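Long-range contacts in NS3-like protein (Alongshan virus, PDB 6M40), which probably unwinds RNA, using energy from the hydrolysis of ATP and other nucleoside triphosphates, as the helicase domain of a flavivirus-like NS3 protein: residues A196-G201 with D263-T268; T222-S227 with M246-T251; D267-Y272 with A291-R296. All coordinates share one frame; numbering follows the deposited sequence.

Contact 1 (A196-G201 with D263-T268); sequences AVFVPG and DAVFDT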
loop_
_atom_site.group_PDB
_atom_site.type_symbol
_atom_site.label_atom_id
_atom_site.label_comp_id
_atom_site.label_asym_id
_atom_site.label_seq_id
_atom_site.Cartn_x
_atom_site.Cartn_y
_atom_site.Cartn_z
ATOM N N ALA A 196 -5.957 2.461 -18.739
ATOM C CA ALA A 196 -5.510 1.467 -17.770
ATOM C C ALA A 196 -6.685 0.723 -17.150
ATOM O O ALA A 196 -7.715 1.320 -16.818
ATOM C CB ALA A 196 -4.687 2.102 -16.645
ATOM N N VAL A 197 -6.501 -0.579 -16.949
ATOM C CA VAL A 197 -7.515 -1.451 -16.369
ATOM C C VAL A 197 -6.976 -2.035 -15.070
ATOM O O VAL A 197 -5.906 -2.655 -15.058
ATOM C CB VAL A 197 -7.913 -2.579 -17.339
ATOM C CG1 VAL A 197 -9.210 -3.235 -16.878
ATOM C CG2 VAL A 197 -8.043 -2.038 -18.746
ATOM N N PHE A 198 -7.726 -1.860 -13.985
ATOM C CA PHE A 198 -7.355 -2.391 -12.676
ATOM C C PHE A 198 -8.099 -3.701 -12.449
ATOM O O PHE A 198 -9.320 -3.712 -12.255
ATOM C CB PHE A 198 -7.648 -1.372 -11.581
ATOM C CG PHE A 198 -6.513 -0.416 -11.337
ATOM C CD1 PHE A 198 -5.360 -0.852 -10.700
ATOM C CD2 PHE A 198 -6.590 0.912 -11.739
ATOM C CE1 PHE A 198 -4.305 0.013 -10.470
ATOM C CE2 PHE A 198 -5.535 1.776 -11.507
ATOM C CZ PHE A 198 -4.398 1.325 -10.874
ATOM N N VAL A 199 -7.344 -4.796 -12.454
ATOM C CA VAL A 199 -7.866 -6.161 -12.454
ATOM C C VAL A 199 -7.467 -6.853 -11.153
ATOM O O VAL A 199 -6.355 -6.632 -10.657
ATOM C CB VAL A 199 -7.348 -6.916 -13.692
ATOM C CG1 VAL A 199 -7.292 -8.412 -13.442
ATOM C CG2 VAL A 199 -8.214 -6.590 -14.900
ATOM N N PRO A 200 -8.337 -7.696 -10.551
ATOM C CA PRO A 200 -8.022 -8.268 -9.231
ATOM C C PRO A 200 -6.774 -9.140 -9.202
ATOM O O PRO A 200 -5.835 -8.838 -8.462
ATOM C CB PRO A 200 -9.275 -9.095 -8.898
ATOM C CG PRO A 200 -9.991 -9.303 -10.205
ATOM C CD PRO A 200 -9.691 -8.063 -10.998
ATOM N N GLY A 201 -6.752 -10.226 -9.966
ATOM C CA GLY A 201 -5.607 -11.113 -9.951
ATOM C C GLY A 201 -4.931 -11.252 -11.295
ATOM O O GLY A 201 -5.507 -10.912 -12.331
ATOM N N ASP A 263 -5.264 8.889 -19.705
ATOM C CA ASP A 263 -6.492 9.630 -19.944
ATOM C C ASP A 263 -7.750 8.974 -19.375
ATOM O O ASP A 263 -8.763 9.663 -19.230
ATOM C CB ASP A 263 -6.699 9.849 -21.458
ATOM C CG ASP A 263 -5.518 10.542 -22.138
ATOM O OD1 ASP A 263 -4.991 11.537 -21.595
ATOM O OD2 ASP A 263 -5.122 10.096 -23.235
ATOM N N ALA A 264 -7.726 7.678 -19.057
ATOM C CA ALA A 264 -8.909 7.026 -18.495
ATOM C C ALA A 264 -8.513 5.791 -17.696
ATOM O O ALA A 264 -7.436 5.222 -17.886
ATOM C CB ALA A 264 -9.912 6.637 -19.590
ATOM N N VAL A 265 -9.431 5.360 -16.828
ATOM C CA VAL A 265 -9.232 4.219 -15.935
ATOM C C VAL A 265 -10.498 3.370 -15.922
ATOM O O VAL A 265 -11.597 3.894 -15.721
ATOM C CB VAL A 265 -8.891 4.677 -14.501
ATOM C CG1 VAL A 265 -9.195 3.575 -13.495
ATOM C CG2 VAL A 265 -7.441 5.114 -14.396
ATOM N N PHE A 266 -10.346 2.061 -16.113
ATOM C CA PHE A 266 -11.456 1.117 -16.017
ATOM C C PHE A 266 -11.270 0.252 -14.776
ATOM O O PHE A 266 -10.251 -0.435 -14.641
ATOM C CB PHE A 266 -11.548 0.252 -17.273
ATOM C CG PHE A 266 -11.998 1.010 -18.478
ATOM C CD1 PHE A 266 -11.093 1.733 -19.232
ATOM C CD2 PHE A 266 -13.334 1.021 -18.844
ATOM C CE1 PHE A 266 -11.507 2.445 -20.339
ATOM C CE2 PHE A 266 -13.751 1.728 -19.950
ATOM C CZ PHE A 266 -12.836 2.441 -20.698
ATOM N N ASP A 267 -12.246 0.290 -13.871
ATOM C CA ASP A 267 -12.134 -0.346 -12.564
ATOM C C ASP A 267 -13.016 -1.585 -12.523
ATOM O O ASP A 267 -14.242 -1.491 -12.621
ATOM C CB ASP A 267 -12.523 0.626 -11.450
ATOM C CG ASP A 267 -11.832 0.317 -10.123
ATOM O OD1 ASP A 267 -11.436 -0.848 -9.882
ATOM O OD2 ASP A 267 -11.685 1.253 -9.306
ATOM N N THR A 268 -12.382 -2.749 -12.391
ATOM C CA THR A 268 -13.111 -3.946 -11.988
ATOM C C THR A 268 -13.840 -3.720 -10.675
ATOM O O THR A 268 -14.943 -4.235 -10.465
ATOM C CB THR A 268 -12.149 -5.117 -11.820
ATOM O OG1 THR A 268 -11.206 -5.142 -12.895
ATOM C CG2 THR A 268 -12.906 -6.430 -11.779
#
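Thr268 meets Phe198 and Pro200 just where two parallel strands come apart. From its CB, which lies 3.9 Å from Pro200 CD, the side chain splits in two. The methyl CG2 goes on to Pro200 CD (3.7 Å), the two side chains lying at about a right angle, while OG1 turns to the carbonyl of Phe198. With chi1 at -43° the hydroxyl stands beside its own backbone N and faces the same oxygen as that N, at a modelled separation too short to be trusted in detail. The hydrogen bond from the backbone N, 3.2 Å from Thr268 N to Phe198 O, lies in the carbonyl plane and carries the pairing past the last bridge, Phe198 with Asp267. Further back, Phe266 uses both of its peptide groups, its N donating to Ala196 O (2.8 Å) and its O accepting from Phe198 N (3.0 Å). On one face of the sheet, CG1 of Val265 comes to the edge of the Phe198 ring, 4.1 Å from CD2; on the other, Val197 CG1 lies 4.2 Å from Phe266 CB. Helix 179-189 covers that second face, setting Val179 on both Val197 and Phe266. Strand 194-198 takes strand 246-250 along its far edge, and the ring of Phe266 stacks on Tyr309 of strand 306-311, the next strand beyond 264-276.

Contact 2 (T222-S227 with M246-T251); sequences TTIVLS and MCVVTT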
loop_
_atom_site.group_PDB
_atom_site.type_symbol
_atom_site.label_atom_id
_atom_site.label_comp_id
_atom_site.label_asym_id
_atom_site.label_seq_id
_atom_site.Cartn_x
_atom_site.Cartn_y
_atom_site.Cartn_z
ATOM N N THR A 222 -2.366 -1.507 -27.781
ATOM C CA THR A 222 -1.375 -2.500 -27.382
ATOM C C THR A 222 -1.402 -2.644 -25.865
ATOM O O THR A 222 -1.345 -1.642 -25.143
ATOM C CB THR A 222 0.036 -2.122 -27.838
ATOM O OG1 THR A 222 0.807 -1.661 -26.719
ATOM C CG2 THR A 222 0.001 -1.046 -28.914
ATOM N N THR A 223 -1.481 -3.887 -25.390
ATOM C CA THR A 223 -1.676 -4.162 -23.974
ATOM C C THR A 223 -0.343 -4.393 -23.276
ATOM O O THR A 223 0.453 -5.243 -23.693
ATOM C CB THR A 223 -2.575 -5.380 -23.772
ATOM O OG1 THR A 223 -1.930 -6.537 -24.309
ATOM C CG2 THR A 223 -3.914 -5.183 -24.464
ATOM N N ILE A 224 -0.129 -3.648 -22.197
ATOM C CA ILE A 224 1.047 -3.757 -21.343
ATOM C C ILE A 224 0.551 -4.305 -20.011
ATOM O O ILE A 224 -0.095 -3.598 -19.232
ATOM C CB ILE A 224 1.766 -2.408 -21.190
ATOM C CG1 ILE A 224 3.017 -2.369 -22.077
ATOM C CG2 ILE A 224 2.109 -2.117 -19.744
ATOM C CD1 ILE A 224 3.710 -1.022 -22.123
ATOM N N VAL A 225 0.824 -5.578 -19.753
ATOM C CA VAL A 225 0.408 -6.199 -18.501
ATOM C C VAL A 225 1.398 -5.820 -17.412
ATOM O O VAL A 225 2.616 -5.830 -17.629
ATOM C CB VAL A 225 0.305 -7.726 -18.661
ATOM C CG1 VAL A 225 -0.331 -8.348 -17.429
ATOM C CG2 VAL A 225 -0.494 -8.072 -19.908
ATOM N N LEU A 226 0.883 -5.471 -16.236
ATOM C CA LEU A 226 1.716 -5.075 -15.106
ATOM C C LEU A 226 1.254 -5.831 -13.870
ATOM O O LEU A 226 0.151 -5.598 -13.369
ATOM C CB LEU A 226 1.657 -3.566 -14.874
ATOM C CG LEU A 226 2.581 -2.684 -15.720
ATOM C CD1 LEU A 226 2.337 -1.218 -15.404
ATOM C CD2 LEU A 226 4.036 -3.051 -15.483
ATOM N N SER A 227 2.097 -6.737 -13.388
ATOM C CA SER A 227 1.892 -7.411 -12.117
ATOM C C SER A 227 3.206 -7.370 -11.353
ATOM O O SER A 227 4.266 -7.094 -11.923
ATOM C CB SER A 227 1.429 -8.861 -12.306
ATOM O OG SER A 227 2.419 -9.635 -12.958
HETATM N N MSE A 246 -2.623 2.566 -26.047
HETATM C CA MSE A 246 -2.017 1.750 -24.997
HETATM C C MSE A 246 -3.013 1.365 -23.909
HETATM O O MSE A 246 -3.760 2.210 -23.414
HETATM C CB MSE A 246 -0.847 2.497 -24.358
HETATM C CG MSE A 246 -0.618 2.093 -22.913
HETATM SE SE MSE A 246 0.966 2.934 -22.126
HETATM C CE MSE A 246 0.059 4.326 -21.074
ATOM N N CYS A 247 -2.987 0.102 -23.497
ATOM C CA CYS A 247 -3.874 -0.380 -22.440
ATOM C C CYS A 247 -3.055 -1.087 -21.365
ATOM O O CYS A 247 -2.658 -2.241 -21.532
ATOM C CB CYS A 247 -4.944 -1.305 -23.007
ATOM S SG CYS A 247 -6.242 -1.728 -21.820
ATOM N N VAL A 248 -2.822 -0.390 -20.258
ATOM C CA VAL A 248 -2.221 -0.996 -19.079
ATOM C C VAL A 248 -3.282 -1.836 -18.382
ATOM O O VAL A 248 -4.281 -1.307 -17.890
ATOM C CB VAL A 248 -1.658 0.060 -18.130
ATOM C CG1 VAL A 248 -1.132 -0.598 -16.855
ATOM C CG2 VAL A 248 -0.553 0.859 -18.803
ATOM N N VAL A 249 -3.080 -3.149 -18.363
ATOM C CA VAL A 249 -3.856 -4.054 -17.527
ATOM C C VAL A 249 -2.989 -4.359 -16.313
ATOM O O VAL A 249 -1.916 -4.961 -16.447
ATOM C CB VAL A 249 -4.253 -5.335 -18.279
ATOM C CG1 VAL A 249 -5.373 -6.043 -17.541
ATOM C CG2 VAL A 249 -4.667 -4.998 -19.705
ATOM N N THR A 250 -3.441 -3.950 -15.130
ATOM C CA THR A 250 -2.589 -3.947 -13.951
ATOM C C THR A 250 -3.317 -4.517 -12.744
ATOM O O THR A 250 -4.538 -4.398 -12.611
ATOM C CB THR A 250 -2.088 -2.522 -13.634
ATOM O OG1 THR A 250 -1.405 -2.499 -12.372
ATOM C CG2 THR A 250 -3.249 -1.531 -13.599
ATOM N N THR A 251 -2.540 -5.171 -11.877
ATOM C CA THR A 251 -2.962 -5.504 -10.520
ATOM C C THR A 251 -2.742 -4.259 -9.682
ATOM O O THR A 251 -2.555 -3.179 -10.245
ATOM C CB THR A 251 -2.187 -6.698 -9.987
ATOM O OG1 THR A 251 -0.844 -6.313 -9.670
ATOM C CG2 THR A 251 -2.149 -7.801 -11.050
#
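Thr222 to Leu226 and Met246 to Thr250 run parallel in strict step, their short axes 4.6 Å apart at the closest and turned by 25°. Five backbone bonds join them, with donors from the two strands taking turns: Cys247 N reaches Thr222 O, Ile224 N reaches Cys247 O, and so on to Thr251 N on Leu226 O (3.1 Å). Cys247 and Val249 thus bond through both N and O, whereas the CA atoms of Thr223 and Val225 make CA-H...O contacts to the same two carbonyls. The strands belong to a beta-alpha-beta crossover in the second RecA-like domain of this NS3-type helicase: helix 231-237 links them and returns over the face that carries Ile224, Leu226 and Val248. There Val248 forks between two neighbours. Its CG1, anti to the backbone N (chi1 176°), reaches Leu226 CD1 at 3.8 Å, and its CG2, beside that N, meets Ile224 CG2 at 4.1 Å; in each pair the side chains lie obliquely to one another. Farther along, the CB atoms of Leu226 and Thr250 are 4.1 Å apart. Leu226 packs against Tyr231, Asn234 and Ile235 of the crossover helix, and Asn234 also donates its amide to Val225 O, a carbonyl that strand 246-250 does not use. On the other face, Thr223 CG2 comes within 4.3 Å of Cys247 CB. Helix 208-216 covers this side, laying Ala212 and Ile215 on Thr223 and Val211 on Val249.

Contact 3 (D267-Y272 with A291-R296); sequences DTCQQY and AQTCQR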
loop_
_atom_site.group_PDB
_atom_site.type_symbol
_atom_site.label_atom_id
_atom_site.label_comp_id
_atom_site.label_asym_id
_atom_site.label_seq_id
_atom_site.Cartn_x
_atom_site.Cartn_y
_atom_site.Cartn_z
ATOM N N ASP A 267 -12.246 0.290 -13.871
ATOM C CA ASP A 267 -12.134 -0.346 -12.564
ATOM C C ASP A 267 -13.016 -1.585 -12.523
ATOM O O ASP A 267 -14.242 -1.491 -12.621
ATOM C CB ASP A 267 -12.523 0.626 -11.450
ATOM C CG ASP A 267 -11.832 0.317 -10.123
ATOM O OD1 ASP A 267 -11.436 -0.848 -9.882
ATOM O OD2 ASP A 267 -11.685 1.253 -9.306
ATOM N N THR A 268 -12.382 -2.749 -12.391
ATOM C CA THR A 268 -13.111 -3.946 -11.988
ATOM C C THR A 268 -13.840 -3.720 -10.675
ATOM O O THR A 268 -14.943 -4.235 -10.465
ATOM C CB THR A 268 -12.149 -5.117 -11.820
ATOM O OG1 THR A 268 -11.206 -5.142 -12.895
ATOM C CG2 THR A 268 -12.906 -6.430 -11.779
ATOM N N CYS A 269 -13.226 -2.948 -9.775
ATOM C CA CYS A 269 -13.711 -2.769 -8.411
ATOM C C CYS A 269 -13.660 -4.096 -7.647
ATOM O O CYS A 269 -14.587 -4.469 -6.923
ATOM C CB CYS A 269 -15.109 -2.152 -8.410
ATOM S SG CYS A 269 -15.064 -0.388 -8.786
ATOM N N GLN A 270 -12.529 -4.793 -7.789
ATOM C CA GLN A 270 -12.329 -6.114 -7.209
ATOM C C GLN A 270 -10.838 -6.339 -6.957
ATOM O O GLN A 270 -9.997 -5.895 -7.747
ATOM C CB GLN A 270 -12.876 -7.223 -8.127
ATOM C CG GLN A 270 -14.378 -7.149 -8.394
ATOM C CD GLN A 270 -14.920 -8.396 -9.079
ATOM O OE1 GLN A 270 -14.215 -9.062 -9.837
ATOM N NE2 GLN A 270 -16.175 -8.721 -8.803
ATOM N N GLN A 271 -10.518 -7.049 -5.872
ATOM C CA GLN A 271 -9.132 -7.304 -5.503
ATOM C C GLN A 271 -8.952 -8.745 -5.047
ATOM O O GLN A 271 -9.908 -9.421 -4.670
ATOM C CB GLN A 271 -8.668 -6.357 -4.394
ATOM C CG GLN A 271 -7.163 -6.372 -4.149
ATOM C CD GLN A 271 -6.723 -5.182 -3.330
ATOM O OE1 GLN A 271 -7.442 -4.183 -3.229
ATOM N NE2 GLN A 271 -5.537 -5.275 -2.742
ATOM N N TYR A 272 -7.699 -9.200 -5.063
ATOM C CA TYR A 272 -7.331 -10.555 -4.654
ATOM C C TYR A 272 -6.663 -10.469 -3.280
ATOM O O TYR A 272 -5.440 -10.520 -3.151
ATOM C CB TYR A 272 -6.413 -11.219 -5.708
ATOM C CG TYR A 272 -6.028 -12.652 -5.400
ATOM C CD1 TYR A 272 -6.975 -13.672 -5.436
ATOM C CD2 TYR A 272 -4.715 -12.985 -5.092
ATOM C CE1 TYR A 272 -6.631 -14.975 -5.159
ATOM C CE2 TYR A 272 -4.357 -14.296 -4.815
ATOM C CZ TYR A 272 -5.318 -15.286 -4.852
ATOM O OH TYR A 272 -4.971 -16.592 -4.577
ATOM N N ALA A 291 -11.031 2.851 0.058
ATOM C CA ALA A 291 -9.723 3.475 -0.089
ATOM C C ALA A 291 -8.984 2.938 -1.307
ATOM O O ALA A 291 -8.203 3.663 -1.933
ATOM C CB ALA A 291 -8.901 3.250 1.178
ATOM N N GLN A 292 -9.216 1.673 -1.655
ATOM C CA GLN A 292 -8.591 1.093 -2.840
ATOM C C GLN A 292 -9.073 1.785 -4.110
ATOM O O GLN A 292 -8.267 2.264 -4.915
ATOM C CB GLN A 292 -8.901 -0.402 -2.895
ATOM C CG GLN A 292 -8.283 -1.144 -4.064
ATOM C CD GLN A 292 -6.811 -1.367 -3.891
ATOM O OE1 GLN A 292 -6.018 -1.044 -4.776
ATOM N NE2 GLN A 292 -6.421 -1.915 -2.743
ATOM N N THR A 293 -10.392 1.850 -4.303
ATOM C CA THR A 293 -10.941 2.494 -5.491
ATOM C C THR A 293 -10.646 3.985 -5.511
ATOM O O THR A 293 -10.454 4.568 -6.587
ATOM C CB THR A 293 -12.449 2.281 -5.559
ATOM O OG1 THR A 293 -13.056 2.771 -4.356
ATOM C CG2 THR A 293 -12.781 0.808 -5.731
ATOM N N CYS A 294 -10.602 4.615 -4.339
ATOM C CA CYS A 294 -10.250 6.027 -4.284
ATOM C C CYS A 294 -8.860 6.279 -4.860
ATOM O O CYS A 294 -8.611 7.339 -5.434
ATOM C CB CYS A 294 -10.316 6.523 -2.844
ATOM S SG CYS A 294 -9.762 8.216 -2.672
ATOM N N GLN A 295 -7.940 5.333 -4.700
ATOM C CA GLN A 295 -6.601 5.459 -5.259
ATOM C C GLN A 295 -6.524 5.002 -6.708
ATOM O O GLN A 295 -5.791 5.603 -7.504
ATOM C CB GLN A 295 -5.600 4.661 -4.421
ATOM C CG GLN A 295 -5.064 5.415 -3.197
ATOM C CD GLN A 295 -3.956 6.392 -3.557
ATOM O OE1 GLN A 295 -4.002 7.562 -3.188
ATOM N NE2 GLN A 295 -2.942 5.907 -4.266
ATOM N N ARG A 296 -7.287 3.969 -7.067
ATOM C CA ARG A 296 -7.372 3.549 -8.458
ATOM C C ARG A 296 -7.973 4.646 -9.317
ATOM O O ARG A 296 -7.526 4.875 -10.447
ATOM C CB ARG A 296 -8.209 2.280 -8.567
ATOM C CG ARG A 296 -7.544 1.029 -8.026
ATOM C CD ARG A 296 -8.533 -0.133 -7.965
ATOM N NE ARG A 296 -7.846 -1.418 -7.925
ATOM C CZ ARG A 296 -8.438 -2.584 -7.675
ATOM N NH1 ARG A 296 -9.737 -2.637 -7.416
ATOM N NH2 ARG A 296 -7.721 -3.697 -7.673
#
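Gln270 O is gripped end-on by Arg296, whose NH2 and NH1 donate to it over 3.2 and 3.3 Å. The oxygen lies near the guanidinium plane, yet both nitrogens approach from one face of the carbonyl, well above its plane. Arg296 reaches this far because its chain is extended from CG to NE (chi2 171°, chi3 159°), and Gln292 CG lies 3.7 Å over one face of the guanidinium, offset toward its rim. Along the way the arginine passes the carboxylate of Asp267. That ion pair, Asp267 OD1 to Arg296 NH1 at 3.5 Å, is long, with the two planes 78° apart. OD1 is also committed to an Asx turn, accepting from Cys269 N at 2.8 Å, while OD2 bonds to Tyr308 OH. The methyl CG2 of Thr293 touches both Asp267 and Cys269, 3.8 Å from Asp267 OD2 and 4.0 Å from Cys269 SG. Gln292 OE1 bonds to Ser252. Helix 290-297 carries the start of QRRGRIGR, motif VI of flavivirus NS3 and related superfamily 2 helicases; Gln295 and Arg296 are its first two residues, and Arg296 ties the helix to strand 264-276 of the same domain.

How the contacts relate
Contact 1 stands between the other two, its centre 9 Å from that of contact 2 and 8 Å from that of contact 3, which are 16 Å from each other. Strand 194-198 makes the first connection: Val197 N and O probably bond to Val248 O and Thr250 N, so four parallel strands run 222-226, 246-250, 194-198, 264-276. Phe198 bridges both ways on one face, its CE1 3.6 Å from Thr250 CG2 and its CB 3.7 Å from Arg296 NE. Contacts 1 and 3 share Asp267 and Thr268. The helix of contact 3 leads toward the catalytic cleft expected in such helicases: Gln295 touches Glu117, within the DETH sequence of motif II.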